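Local coordinates for protein phospholipase C-beta (PLC-beta) (Sepia officinalis, PDB 3QR0) that belongs to the phospholipase C-beta family and joins a PH domain, EF-hands, a TIM-barrel-type core holding a calcium ion, and a C2 domain, at residues A[743-748]-A[762-767]; A[73-78]-A[132-137]; A[170-175]-A[208-213]; A[439-444]-A[460-465]; A[645-650]-A[711-716]. One frame throughout, in Å; residues are numbered along the deposited sequence. Where two conformers were deposited one is given.

The five contacts are spread over the domains of the chain, and no two touch. Interactions 1 and 5 belong to one C2 beta-sandwich: they join strands at opposite edges of the same sheet, with nearest atoms about 11 Å apart. Interaction 2 closes the PH domain, interaction 3 probably couples two EF-hand-type loops, and interaction 4 lies in the loop leading to strand 466-469 of the TIM-barrel core. This core also holds the calcium site of Asn339, Glu368, Asp370 and Glu417. Interactions 2 and 4 approach to about 8 Å between nearest atoms, although their domains differ. Interactions 3 and 4 are the most widely separated pair, their centres 55 Å apart.

Interaction 1 of 5, residues A[743-748]-A[762-767]; sequences PGYRHV and SVFAHI
In the C2 domain, edge strand 746-751 runs antiparallel to strand 761-771 in one sheet of the sandwich. Six backbone hydrogen bonds join the pairs Gly744-Ile767, Arg746-Ala765 and Val748-Val763; Gly744 N to Ile767 O is 2.6 Å and nearly straight. The face bearing Tyr745, His747, Phe764 and His766 carries an aromatic cluster. His766 turns its edge to the Tyr745 ring, with CD2 over the ring centre and 3.5 Å from Tyr745 CE2 (planes at 69°). Phe764 has CG anti to its backbone N (chi1 -178°), which brings CD1 over the His747 ring, 3.5 Å from His747 NE2, while its CZ lies 3.9 Å from Tyr745 CD2. On the other side, Arg746 grips Pro743 O with NE (2.9 Å) and NH2 (3.1 Å), holding the guanidinium beside the corner at 745. The cluster is largely buried, yet its polar ends are bonded: Tyr745 OH to Glu237, and His747 to Leu306 and Arg228. These bonds tie the C2 sheet to the EF-hand region.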
# COMPACT_ATOMS: atom_id res chain seq x y z
N PRO A 743 1.52 -2.31 -20.71
CA PRO A 743 0.81 -3.40 -21.36
C PRO A 743 1.69 -4.61 -21.67
O PRO A 743 2.87 -4.64 -21.31
CB PRO A 743 0.32 -2.76 -22.66
CG PRO A 743 1.39 -1.79 -22.99
CD PRO A 743 1.90 -1.26 -21.68
N GLY A 744 1.11 -5.61 -22.32
CA GLY A 744 1.83 -6.78 -22.80
C GLY A 744 1.77 -7.95 -21.85
O GLY A 744 0.92 -8.01 -20.97
N TYR A 745 2.69 -8.90 -22.04
CA TYR A 745 2.82 -10.04 -21.16
C TYR A 745 3.52 -9.63 -19.88
O TYR A 745 4.65 -9.14 -19.90
CB TYR A 745 3.58 -11.18 -21.83
CG TYR A 745 2.81 -11.84 -22.96
CD1 TYR A 745 3.22 -11.70 -24.28
CD2 TYR A 745 1.67 -12.60 -22.69
CE1 TYR A 745 2.51 -12.30 -25.31
CE2 TYR A 745 0.96 -13.21 -23.72
CZ TYR A 745 1.39 -13.05 -25.03
OH TYR A 745 0.70 -13.65 -26.05
N ARG A 746 2.83 -9.80 -18.75
CA ARG A 746 3.35 -9.37 -17.46
C ARG A 746 3.14 -10.43 -16.40
O ARG A 746 2.06 -11.01 -16.32
CB ARG A 746 2.66 -8.08 -17.01
CG ARG A 746 2.86 -6.90 -17.93
CD ARG A 746 4.27 -6.33 -17.89
NE ARG A 746 4.46 -5.36 -18.97
CZ ARG A 746 5.54 -4.61 -19.16
NH1 ARG A 746 6.58 -4.69 -18.34
NH2 ARG A 746 5.58 -3.78 -20.19
N HIS A 747 4.16 -10.67 -15.58
CA HIS A 747 3.95 -11.31 -14.29
C HIS A 747 3.48 -10.26 -13.31
O HIS A 747 3.97 -9.12 -13.32
CB HIS A 747 5.21 -12.00 -13.78
CG HIS A 747 5.59 -13.22 -14.56
ND1 HIS A 747 6.35 -13.15 -15.71
CD2 HIS A 747 5.28 -14.52 -14.37
CE1 HIS A 747 6.51 -14.37 -16.19
NE2 HIS A 747 5.87 -15.22 -15.40
N VAL A 748 2.53 -10.64 -12.47
CA VAL A 748 1.89 -9.73 -11.53
C VAL A 748 2.03 -10.32 -10.13
O VAL A 748 1.15 -11.06 -9.68
CB VAL A 748 0.40 -9.55 -11.89
CG1 VAL A 748 -0.25 -8.49 -11.00
CG2 VAL A 748 0.24 -9.18 -13.36
N SER A 762 2.02 -15.19 -7.85
CA SER A 762 1.93 -14.29 -9.00
C SER A 762 0.86 -14.75 -9.98
O SER A 762 0.56 -15.93 -10.07
CB SER A 762 3.27 -14.23 -9.74
OG SER A 762 4.35 -13.93 -8.87
N VAL A 763 0.30 -13.79 -10.70
CA VAL A 763 -0.54 -14.07 -11.86
C VAL A 763 0.24 -13.67 -13.10
O VAL A 763 0.93 -12.65 -13.10
CB VAL A 763 -1.88 -13.31 -11.79
CG1 VAL A 763 -2.62 -13.35 -13.14
CG2 VAL A 763 -2.77 -13.91 -10.70
N PHE A 764 0.17 -14.49 -14.15
CA PHE A 764 0.72 -14.15 -15.45
C PHE A 764 -0.45 -13.78 -16.36
O PHE A 764 -1.43 -14.53 -16.47
CB PHE A 764 1.52 -15.33 -16.01
CG PHE A 764 2.18 -15.05 -17.33
CD1 PHE A 764 3.19 -14.10 -17.44
CD2 PHE A 764 1.82 -15.77 -18.47
CE1 PHE A 764 3.81 -13.85 -18.66
CE2 PHE A 764 2.43 -15.53 -19.69
CZ PHE A 764 3.43 -14.56 -19.79
N ALA A 765 -0.36 -12.60 -16.98
CA ALA A 765 -1.46 -12.05 -17.78
C ALA A 765 -0.95 -11.33 -19.02
O ALA A 765 0.23 -10.96 -19.10
CB ALA A 765 -2.28 -11.09 -16.92
N HIS A 766 -1.83 -11.14 -20.00
CA HIS A 766 -1.57 -10.23 -21.11
C HIS A 766 -2.48 -9.01 -20.98
O HIS A 766 -3.68 -9.14 -20.74
CB HIS A 766 -1.79 -10.89 -22.47
CG HIS A 766 -1.38 -10.03 -23.62
ND1 HIS A 766 -2.24 -9.13 -24.22
CD2 HIS A 766 -0.20 -9.91 -24.27
CE1 HIS A 766 -1.61 -8.51 -25.20
NE2 HIS A 766 -0.37 -8.96 -25.25
N ILE A 767 -1.89 -7.84 -21.15
CA ILE A 767 -2.59 -6.57 -20.95
C ILE A 767 -2.55 -5.76 -22.23
O ILE A 767 -1.49 -5.51 -22.79
CB ILE A 767 -1.93 -5.76 -19.83
CG1 ILE A 767 -1.94 -6.54 -18.52
CG2 ILE A 767 -2.63 -4.39 -19.67
CD1 ILE A 767 -1.19 -5.87 -17.39

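Interaction 2 of 5, residues A[73-78]-A[132-137]; sequences IRCAKY and KWSEEV
Ile73 O is approached by several groups at once. Water 1 donates to it at 3.1 Å, Lys406 adds a weak bond from outside, and Ser134 OG lies 3.0 Å from Ile73 O in the conformer described. Since Ser134 was deposited in two conformers, the place of its hydroxyl is doubtful. The same water reaches back to the helix through a weak bond to Ser134 O, bridging strand 70-75 and helix 127-141. The apolar part of the contact comes from Ile73, whose side chain points at the helix. With CG1 trans to N (chi1 176°) and the chain extended beyond it, CD1 slides along the helix surface and meets Val137 CB at 4.0 Å and Trp133 O at 3.9 Å. The other branch, CG2, presses against the helix backbone, 3.2 Å from Ser134 O. Two residues on, Cys75 also faces the helix, and its SG touches Ser134 CB at 4.0 Å. Between them Arg74 points away and forms salt bridges with Glu354 and Asp72. Trp133 carries its indole off to Asp26 and Phe28. The axes of 73-75 and 132-137 run nearly antiparallel, at 158° and 7.5 Å apart. Edge strand 70-75 packed against the helix that follows the last strand is the arrangement of the PH domain, whose C-terminal helix closes one end of the bent antiparallel sheet.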
# COMPACT_ATOMS: atom_id res chain seq x y z
N ILE A 73 10.83 -0.95 13.51
CA ILE A 73 11.89 -1.31 14.42
C ILE A 73 12.28 -0.02 15.13
O ILE A 73 12.46 1.02 14.49
CB ILE A 73 13.09 -1.98 13.71
CG1 ILE A 73 14.22 -2.26 14.70
CG2 ILE A 73 13.57 -1.16 12.52
CD1 ILE A 73 15.29 -3.20 14.18
N ARG A 74 12.34 -0.10 16.46
CA ARG A 74 12.55 1.08 17.31
C ARG A 74 13.67 0.82 18.29
O ARG A 74 13.90 -0.32 18.68
CB ARG A 74 11.28 1.38 18.10
CG ARG A 74 10.10 1.71 17.24
CD ARG A 74 8.78 1.51 17.96
NE ARG A 74 7.70 1.46 16.98
CZ ARG A 74 6.45 1.11 17.24
NH1 ARG A 74 6.06 0.80 18.47
NH2 ARG A 74 5.57 1.09 16.24
N CYS A 75 14.35 1.88 18.70
CA CYS A 75 15.42 1.76 19.68
C CYS A 75 15.38 2.90 20.68
O CYS A 75 14.63 3.86 20.52
CB CYS A 75 16.78 1.70 18.99
SG CYS A 75 17.25 3.24 18.13
N ALA A 76 16.20 2.77 21.73
CA ALA A 76 16.33 3.80 22.75
C ALA A 76 14.97 4.13 23.38
O ALA A 76 14.24 3.22 23.78
CB ALA A 76 17.00 5.04 22.17
N LYS A 77 14.63 5.41 23.45
CA LYS A 77 13.42 5.85 24.14
C LYS A 77 12.12 5.31 23.52
O LYS A 77 11.10 5.24 24.20
CB LYS A 77 13.37 7.39 24.24
CG LYS A 77 13.12 8.12 22.93
CD LYS A 77 13.28 9.63 23.11
CE LYS A 77 12.44 10.41 22.11
NZ LYS A 77 12.60 11.88 22.28
N TYR A 78 12.17 4.91 22.25
CA TYR A 78 11.00 4.35 21.57
C TYR A 78 10.90 2.82 21.64
O TYR A 78 9.89 2.24 21.22
CB TYR A 78 10.99 4.80 20.10
CG TYR A 78 10.75 6.28 19.94
CD1 TYR A 78 9.66 6.90 20.54
CD2 TYR A 78 11.60 7.08 19.17
CE1 TYR A 78 9.42 8.25 20.40
CE2 TYR A 78 11.37 8.44 19.02
CZ TYR A 78 10.28 9.02 19.64
OH TYR A 78 10.01 10.36 19.51
N LYS A 132 22.08 1.64 14.71
CA LYS A 132 22.44 1.20 13.36
C LYS A 132 21.48 0.14 12.82
O LYS A 132 21.03 0.24 11.68
CB LYS A 132 23.88 0.68 13.30
CG LYS A 132 24.32 0.29 11.89
CD LYS A 132 25.79 0.62 11.64
CE LYS A 132 26.11 0.63 10.14
NZ LYS A 132 25.24 1.56 9.35
N TRP A 133 21.18 -0.87 13.63
CA TRP A 133 20.25 -1.93 13.21
C TRP A 133 18.85 -1.38 12.96
O TRP A 133 18.19 -1.75 11.99
CB TRP A 133 20.19 -3.08 14.22
CG TRP A 133 21.30 -4.04 14.05
CD1 TRP A 133 22.58 -3.90 14.48
CD2 TRP A 133 21.24 -5.31 13.39
NE1 TRP A 133 23.32 -4.99 14.14
CE2 TRP A 133 22.52 -5.88 13.47
CE3 TRP A 133 20.22 -6.03 12.76
CZ2 TRP A 133 22.82 -7.13 12.92
CZ3 TRP A 133 20.52 -7.28 12.21
CH2 TRP A 133 21.81 -7.81 12.30
N SER A 134 18.40 -0.48 13.83
CA SER A 134 17.08 0.13 13.69
C SER A 134 16.94 0.91 12.39
O SER A 134 15.93 0.80 11.69
CB SER A 134 16.77 1.04 14.88
OG SER A 134 15.40 1.37 14.91
N GLU A 135 17.95 1.71 12.06
CA GLU A 135 17.93 2.50 10.83
C GLU A 135 18.04 1.63 9.58
O GLU A 135 17.34 1.86 8.60
CB GLU A 135 19.05 3.54 10.83
CG GLU A 135 18.83 4.62 11.87
CD GLU A 135 19.97 5.61 11.96
OE1 GLU A 135 21.14 5.17 11.94
OE2 GLU A 135 19.69 6.82 12.07
N GLU A 136 18.91 0.63 9.63
CA GLU A 136 19.13 -0.23 8.46
C GLU A 136 17.93 -1.12 8.18
O GLU A 136 17.44 -1.16 7.05
CB GLU A 136 20.39 -1.08 8.65
CG GLU A 136 21.70 -0.30 8.54
CD GLU A 136 21.90 0.34 7.18
OE1 GLU A 136 21.55 -0.28 6.15
OE2 GLU A 136 22.43 1.48 7.13
N VAL A 137 17.45 -1.82 9.20
CA VAL A 137 16.34 -2.76 9.03
C VAL A 137 15.05 -2.04 8.59
O VAL A 137 14.32 -2.55 7.75
CB VAL A 137 16.09 -3.58 10.30
CG1 VAL A 137 14.81 -4.41 10.17
CG2 VAL A 137 17.28 -4.48 10.58
O HOH W 1 13.81 3.20 12.67

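Interaction 3 of 5, residues A[170-175]-A[208-213]; sequences NKIPVK and IDLKAF
Residues 171-173 and 208-209 run antiparallel as a very short ribbon, with Ile172 and Ile208 as the hydrogen-bonded pair and Lys171 and Asp209 as the non-hydrogen-bonded one. Ile172 N gives its hydrogen to Ile208 O at 2.7 Å, and Ile208 N returns one to Ile172 O at 2.7 Å. A third bond, Leu210 N to Asn170 O at 3.1 Å, continues the ribbon as residues 210-213 turn off. Each strand joins two helices, a layout consistent with the small sheet that couples paired EF-hand loops; the calcium ion of the model lies elsewhere, in the barrel core. On the inner side the Ile172 and Phe213 side chains cross at about a right angle, with Ile172 CG1 over one ring face, 4.1 Å from the Phe213 centroid and displaced toward the rim. Bent at chi2 (75°), Ile172 swings CD1 to 3.9 Å from Phe213 CB, and Ile172 CD1 lies 4.3 Å from Leu210 CD1. Trp200 stacks on Phe213, and Ile177 packs against both isoleucines. On the exposed side Lys171 and Asp209 lie alongside each other: Asp209 OD2 meets the aliphatic Lys171 CE at 3.4 Å, while Lys171 NZ stays 4.5 Å from Asp209 OD2.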
# COMPACT_ATOMS: atom_id res chain seq x y z
N ASN A 170 27.84 -25.28 4.81
CA ASN A 170 28.00 -25.08 3.37
C ASN A 170 27.19 -26.07 2.51
O ASN A 170 27.62 -26.45 1.42
CB ASN A 170 29.49 -25.12 2.99
CG ASN A 170 30.28 -23.99 3.63
OD1 ASN A 170 29.80 -22.86 3.75
ND2 ASN A 170 31.51 -24.29 4.05
N LYS A 171 26.03 -26.47 3.01
CA LYS A 171 25.15 -27.39 2.29
C LYS A 171 23.70 -26.98 2.45
O LYS A 171 23.29 -26.52 3.52
CB LYS A 171 25.34 -28.83 2.78
CG LYS A 171 26.70 -29.43 2.45
CD LYS A 171 26.86 -30.82 3.05
CE LYS A 171 28.11 -31.50 2.52
NZ LYS A 171 28.29 -32.87 3.08
N ILE A 172 22.92 -27.14 1.38
CA ILE A 172 21.50 -26.81 1.38
C ILE A 172 20.70 -28.11 1.51
O ILE A 172 20.69 -28.91 0.58
CB ILE A 172 21.09 -26.08 0.08
CG1 ILE A 172 21.81 -24.74 -0.05
CG2 ILE A 172 19.58 -25.85 0.06
CD1 ILE A 172 23.28 -24.84 -0.45
N PRO A 173 20.03 -28.31 2.65
CA PRO A 173 19.26 -29.55 2.79
C PRO A 173 18.03 -29.58 1.87
O PRO A 173 17.36 -28.56 1.71
CB PRO A 173 18.85 -29.57 4.27
CG PRO A 173 19.03 -28.19 4.77
CD PRO A 173 19.96 -27.46 3.85
N VAL A 174 17.77 -30.73 1.26
CA VAL A 174 16.60 -30.91 0.40
C VAL A 174 15.32 -30.66 1.20
O VAL A 174 14.37 -30.08 0.70
CB VAL A 174 16.54 -32.32 -0.22
CG1 VAL A 174 15.21 -32.54 -0.95
CG2 VAL A 174 17.72 -32.54 -1.16
N LYS A 175 15.33 -31.12 2.45
CA LYS A 175 14.27 -30.84 3.42
C LYS A 175 13.90 -29.35 3.47
O LYS A 175 12.72 -29.00 3.56
CB LYS A 175 14.72 -31.33 4.80
CG LYS A 175 13.71 -31.17 5.92
CD LYS A 175 14.17 -31.94 7.16
CE LYS A 175 13.24 -31.72 8.33
NZ LYS A 175 13.58 -32.64 9.46
N ILE A 208 22.58 -30.40 -0.73
CA ILE A 208 23.32 -29.96 -1.91
C ILE A 208 24.47 -29.05 -1.50
O ILE A 208 24.30 -28.17 -0.66
CB ILE A 208 22.41 -29.20 -2.90
CG1 ILE A 208 21.14 -30.01 -3.19
CG2 ILE A 208 23.16 -28.89 -4.18
CD1 ILE A 208 20.18 -29.31 -4.13
N ASP A 209 25.64 -29.24 -2.12
CA ASP A 209 26.80 -28.40 -1.84
C ASP A 209 26.56 -26.97 -2.34
O ASP A 209 25.99 -26.77 -3.41
CB ASP A 209 28.06 -28.96 -2.50
CG ASP A 209 28.53 -30.27 -1.88
OD1 ASP A 209 29.41 -30.92 -2.47
OD2 ASP A 209 28.02 -30.65 -0.80
N LEU A 210 27.01 -25.99 -1.55
CA LEU A 210 26.91 -24.58 -1.93
C LEU A 210 27.55 -24.32 -3.29
O LEU A 210 27.02 -23.53 -4.08
CB LEU A 210 27.58 -23.69 -0.88
CG LEU A 210 27.54 -22.17 -1.14
CD1 LEU A 210 26.10 -21.68 -1.31
CD2 LEU A 210 28.23 -21.42 -0.02
N LYS A 211 28.67 -24.98 -3.55
CA LYS A 211 29.39 -24.86 -4.83
C LYS A 211 28.48 -25.16 -6.02
O LYS A 211 28.46 -24.42 -6.99
CB LYS A 211 30.59 -25.81 -4.87
CG LYS A 211 31.69 -25.48 -3.88
CD LYS A 211 32.58 -26.69 -3.61
CE LYS A 211 33.55 -26.41 -2.47
NZ LYS A 211 34.46 -27.56 -2.21
N ALA A 212 27.73 -26.26 -5.92
CA ALA A 212 26.83 -26.70 -6.99
C ALA A 212 25.50 -25.94 -7.01
O ALA A 212 24.73 -26.08 -7.95
CB ALA A 212 26.58 -28.20 -6.87
N PHE A 213 25.24 -25.16 -5.96
CA PHE A 213 23.96 -24.47 -5.79
C PHE A 213 24.08 -22.99 -6.18
O PHE A 213 23.95 -22.10 -5.34
CB PHE A 213 23.50 -24.62 -4.33
CG PHE A 213 22.03 -24.43 -4.13
CD1 PHE A 213 21.13 -25.46 -4.39
CD2 PHE A 213 21.53 -23.22 -3.66
CE1 PHE A 213 19.77 -25.29 -4.19
CE2 PHE A 213 20.16 -23.05 -3.46
CZ PHE A 213 19.29 -24.08 -3.72

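Interaction 4 of 5, residues A[439-444]-A[460-465]; sequences LLLDKP and YDLRKK
Two irregular loop segments come together at Leu439 and Lys465, whose CA atoms are 4.7 Å apart. Residues 460-465 wind through a type I turn, Tyr460 to Arg463, and a type II turn, Leu462 to Lys465, before entering strand 466-469 of the barrel core. Lys465 CA sits 3.2 Å from Leu439 O in a CA-H...O contact. Bent at chi2 (-68°), the lysine chain folds over that same carbonyl and sets Lys465 CD 3.6 Å from Leu439 O. Leu439 in turn lays CD2 against Lys464 O at 3.4 Å. Farther along, Leu441 and Leu462 cross at about a right angle, their CD2 methyls 3.7 Å apart, both also touching Leu467. Water 2 links backbone and ammonium: it donates to Leu440 O at 2.7 Å and accepts from Lys465 NZ at 2.7 Å. The ammonium is also hydrogen-bonded to Glu438 O, its main partner. Between the two segments themselves, leucine packing, a CH...O contact and one water relay replace direct hydrogen bonds; backbone bonds from Leu439 and Leu441 go to Ile466, next along.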
# COMPACT_ATOMS: atom_id res chain seq x y z
N LEU A 439 7.70 20.49 14.79
CA LEU A 439 6.83 19.87 13.78
C LEU A 439 5.47 20.56 13.67
O LEU A 439 4.84 20.53 12.61
CB LEU A 439 6.60 18.38 14.09
CG LEU A 439 7.83 17.49 14.26
CD1 LEU A 439 7.39 16.08 14.66
CD2 LEU A 439 8.67 17.47 12.98
N LEU A 440 5.01 21.16 14.76
CA LEU A 440 3.69 21.78 14.79
C LEU A 440 3.67 23.08 14.00
O LEU A 440 4.45 24.00 14.28
CB LEU A 440 3.27 22.03 16.23
CG LEU A 440 1.85 22.53 16.47
CD1 LEU A 440 0.83 21.53 15.92
CD2 LEU A 440 1.63 22.76 17.96
N LEU A 441 2.77 23.17 13.02
CA LEU A 441 2.58 24.41 12.27
C LEU A 441 1.56 25.27 13.01
O LEU A 441 0.35 25.17 12.76
CB LEU A 441 2.12 24.14 10.83
CG LEU A 441 2.14 25.39 9.93
CD1 LEU A 441 3.58 25.79 9.58
CD2 LEU A 441 1.32 25.17 8.67
N ASP A 442 2.05 26.10 13.91
CA ASP A 442 1.18 26.90 14.78
C ASP A 442 1.00 28.34 14.28
O ASP A 442 0.37 29.15 14.96
CB ASP A 442 1.73 26.90 16.22
CG ASP A 442 3.11 27.52 16.33
OD1 ASP A 442 3.70 27.88 15.28
OD2 ASP A 442 3.62 27.65 17.46
N LYS A 443 1.54 28.64 13.10
CA LYS A 443 1.48 29.97 12.50
C LYS A 443 1.47 29.89 10.97
O LYS A 443 2.04 28.95 10.40
CB LYS A 443 2.71 30.78 12.90
CG LYS A 443 2.60 31.53 14.22
CD LYS A 443 3.75 32.52 14.40
CE LYS A 443 3.86 33.51 13.23
NZ LYS A 443 4.60 34.76 13.58
N PRO A 444 0.86 30.88 10.29
CA PRO A 444 0.96 30.94 8.83
C PRO A 444 2.41 31.13 8.37
O PRO A 444 3.20 31.74 9.08
CB PRO A 444 0.13 32.18 8.46
CG PRO A 444 -0.76 32.40 9.62
CD PRO A 444 -0.01 31.95 10.82
N TYR A 460 5.23 20.69 -0.44
CA TYR A 460 6.66 20.95 -0.36
C TYR A 460 6.98 22.04 0.68
O TYR A 460 7.94 21.91 1.44
CB TYR A 460 7.21 21.33 -1.74
CG TYR A 460 8.72 21.35 -1.81
CD1 TYR A 460 9.44 20.16 -1.98
CD2 TYR A 460 9.43 22.53 -1.70
CE1 TYR A 460 10.83 20.17 -2.04
CE2 TYR A 460 10.82 22.55 -1.76
CZ TYR A 460 11.51 21.36 -1.93
OH TYR A 460 12.88 21.37 -1.99
N ASP A 461 6.16 23.09 0.72
CA ASP A 461 6.34 24.16 1.70
C ASP A 461 6.22 23.64 3.12
O ASP A 461 6.84 24.17 4.03
CB ASP A 461 5.28 25.26 1.53
CG ASP A 461 5.41 26.02 0.22
OD1 ASP A 461 6.53 26.09 -0.33
OD2 ASP A 461 4.38 26.56 -0.23
N LEU A 462 5.40 22.59 3.30
CA LEU A 462 5.02 22.13 4.62
C LEU A 462 5.58 20.75 4.97
O LEU A 462 5.02 20.06 5.82
CB LEU A 462 3.49 22.12 4.72
CG LEU A 462 2.82 23.49 4.60
CD1 LEU A 462 1.32 23.36 4.74
CD2 LEU A 462 3.36 24.46 5.65
N ARG A 463 6.69 20.36 4.35
CA ARG A 463 7.34 19.10 4.69
C ARG A 463 7.70 19.08 6.17
O ARG A 463 8.12 20.10 6.73
CB ARG A 463 8.61 18.89 3.87
CG ARG A 463 8.36 18.46 2.44
CD ARG A 463 9.67 18.43 1.67
NE ARG A 463 10.25 19.77 1.60
CZ ARG A 463 11.53 20.04 1.39
NH1 ARG A 463 12.42 19.07 1.22
NH2 ARG A 463 11.93 21.30 1.36
N LYS A 464 7.51 17.92 6.80
CA LYS A 464 7.80 17.72 8.22
C LYS A 464 6.98 18.64 9.13
O LYS A 464 7.45 19.03 10.19
CB LYS A 464 9.30 17.90 8.49
CG LYS A 464 10.20 16.96 7.67
CD LYS A 464 10.66 15.77 8.47
CE LYS A 464 11.78 16.14 9.44
NZ LYS A 464 11.81 15.22 10.61
N LYS A 465 5.76 18.98 8.71
CA LYS A 465 4.86 19.79 9.52
C LYS A 465 3.55 19.06 9.80
O LYS A 465 3.04 18.32 8.95
CB LYS A 465 4.57 21.14 8.86
CG LYS A 465 5.81 22.02 8.64
CD LYS A 465 6.39 22.50 9.96
CE LYS A 465 7.68 23.28 9.75
NZ LYS A 465 8.36 23.49 11.05
O HOH W 2 6.36 24.71 12.48

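Interaction 5 of 5, residues A[645-650]-A[711-716]; sequences DGVVAG and VVLPDL
This is a single antiparallel bridge flanked by apolar packing at the margin of the C2 domain, where the chain entering strand 650-660 meets the loop leaving strand 706-711. Gly650 and Val711 form a hydrogen-bonded pair: Gly650 N reaches Val711 O at 2.8 Å, and Val711 N reaches Gly650 O at 2.7 Å, both nearly straight. Beyond this pair the two runs part, and water 3 bridges them, donating to Val647 O at 2.8 Å and to Val712 O at 2.7 Å. Side chains close the rest. Val647 points at 711-716 with CG1 turned opposite its amide nitrogen (chi1 174°), and that methyl meets Leu713 CD2 at 3.6 Å, the two side chains crossing at about a right angle. Phe628 packs against both. The Pro714 ring lies against the backbone of 645-650, its CD 3.6 Å from Val648 O and its CG 3.7 Å from Gly650 N. The backbone N-H groups of Val712 and Leu713 are both hydrogen-bonded to the carboxylate of Asp681. Since residues 711-716 carry the chain from one four-stranded sheet to strand 718-725 of the other, the arrangement is that of a sheet-to-sheet connection in the C2 beta-sandwich.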
# COMPACT_ATOMS: atom_id res chain seq x y z
N ASP A 645 -13.71 16.32 -23.15
CA ASP A 645 -12.88 17.12 -24.06
C ASP A 645 -11.52 17.37 -23.41
O ASP A 645 -11.45 17.86 -22.28
CB ASP A 645 -13.57 18.46 -24.36
CG ASP A 645 -12.82 19.30 -25.38
OD1 ASP A 645 -12.44 18.78 -26.46
OD2 ASP A 645 -12.62 20.51 -25.12
N GLY A 646 -10.46 17.00 -24.12
CA GLY A 646 -9.09 17.20 -23.62
C GLY A 646 -8.52 16.00 -22.89
O GLY A 646 -7.36 16.04 -22.47
N VAL A 647 -9.32 14.95 -22.74
CA VAL A 647 -8.89 13.71 -22.08
C VAL A 647 -9.16 12.54 -23.01
O VAL A 647 -10.30 12.31 -23.40
CB VAL A 647 -9.66 13.49 -20.76
CG1 VAL A 647 -9.31 12.14 -20.15
CG2 VAL A 647 -9.40 14.63 -19.78
N VAL A 648 -8.12 11.80 -23.36
CA VAL A 648 -8.26 10.69 -24.29
C VAL A 648 -8.81 9.47 -23.55
O VAL A 648 -8.23 9.02 -22.56
CB VAL A 648 -6.94 10.35 -25.01
CG1 VAL A 648 -7.16 9.22 -26.01
CG2 VAL A 648 -6.41 11.59 -25.73
N ALA A 649 -9.93 8.96 -24.04
CA ALA A 649 -10.55 7.76 -23.50
C ALA A 649 -9.69 6.56 -23.84
O ALA A 649 -8.94 6.58 -24.82
CB ALA A 649 -11.96 7.59 -24.05
N GLY A 650 -9.80 5.50 -23.04
CA GLY A 650 -8.95 4.32 -23.18
C GLY A 650 -9.73 3.04 -23.36
O GLY A 650 -10.95 3.00 -23.18
N VAL A 711 -13.02 3.12 -21.52
CA VAL A 711 -12.73 3.78 -20.25
C VAL A 711 -12.72 5.29 -20.50
O VAL A 711 -11.77 5.82 -21.08
CB VAL A 711 -11.38 3.33 -19.67
CG1 VAL A 711 -11.15 3.96 -18.30
CG2 VAL A 711 -11.32 1.80 -19.60
N VAL A 712 -13.78 5.96 -20.07
CA VAL A 712 -13.93 7.40 -20.29
C VAL A 712 -12.81 8.25 -19.68
O VAL A 712 -12.30 9.16 -20.33
CB VAL A 712 -15.29 7.91 -19.76
CG1 VAL A 712 -15.29 9.43 -19.64
CG2 VAL A 712 -16.42 7.44 -20.68
N LEU A 713 -12.42 7.95 -18.44
CA LEU A 713 -11.40 8.73 -17.73
C LEU A 713 -10.33 7.83 -17.12
O LEU A 713 -10.36 7.53 -15.92
CB LEU A 713 -12.06 9.61 -16.65
CG LEU A 713 -11.55 11.05 -16.56
CD1 LEU A 713 -10.04 11.10 -16.39
CD2 LEU A 713 -11.98 11.85 -17.79
N PRO A 714 -9.37 7.39 -17.94
CA PRO A 714 -8.33 6.47 -17.47
C PRO A 714 -7.55 6.95 -16.24
O PRO A 714 -7.27 6.15 -15.35
CB PRO A 714 -7.41 6.35 -18.68
CG PRO A 714 -8.30 6.57 -19.85
CD PRO A 714 -9.27 7.62 -19.39
N ASP A 715 -7.22 8.24 -16.17
CA ASP A 715 -6.37 8.73 -15.07
C ASP A 715 -7.06 8.76 -13.71
O ASP A 715 -6.38 8.92 -12.70
CB ASP A 715 -5.77 10.10 -15.41
CG ASP A 715 -4.68 10.03 -16.48
OD1 ASP A 715 -4.17 8.91 -16.77
OD2 ASP A 715 -4.33 11.09 -17.04
N LEU A 716 -8.38 8.60 -13.67
CA LEU A 716 -9.11 8.43 -12.41
C LEU A 716 -9.36 6.96 -12.05
O LEU A 716 -9.95 6.66 -11.01
CB LEU A 716 -10.45 9.18 -12.46
CG LEU A 716 -10.40 10.71 -12.38
CD1 LEU A 716 -11.81 11.28 -12.54
CD2 LEU A 716 -9.79 11.20 -11.07
O HOH W 3 -12.57 11.17 -22.15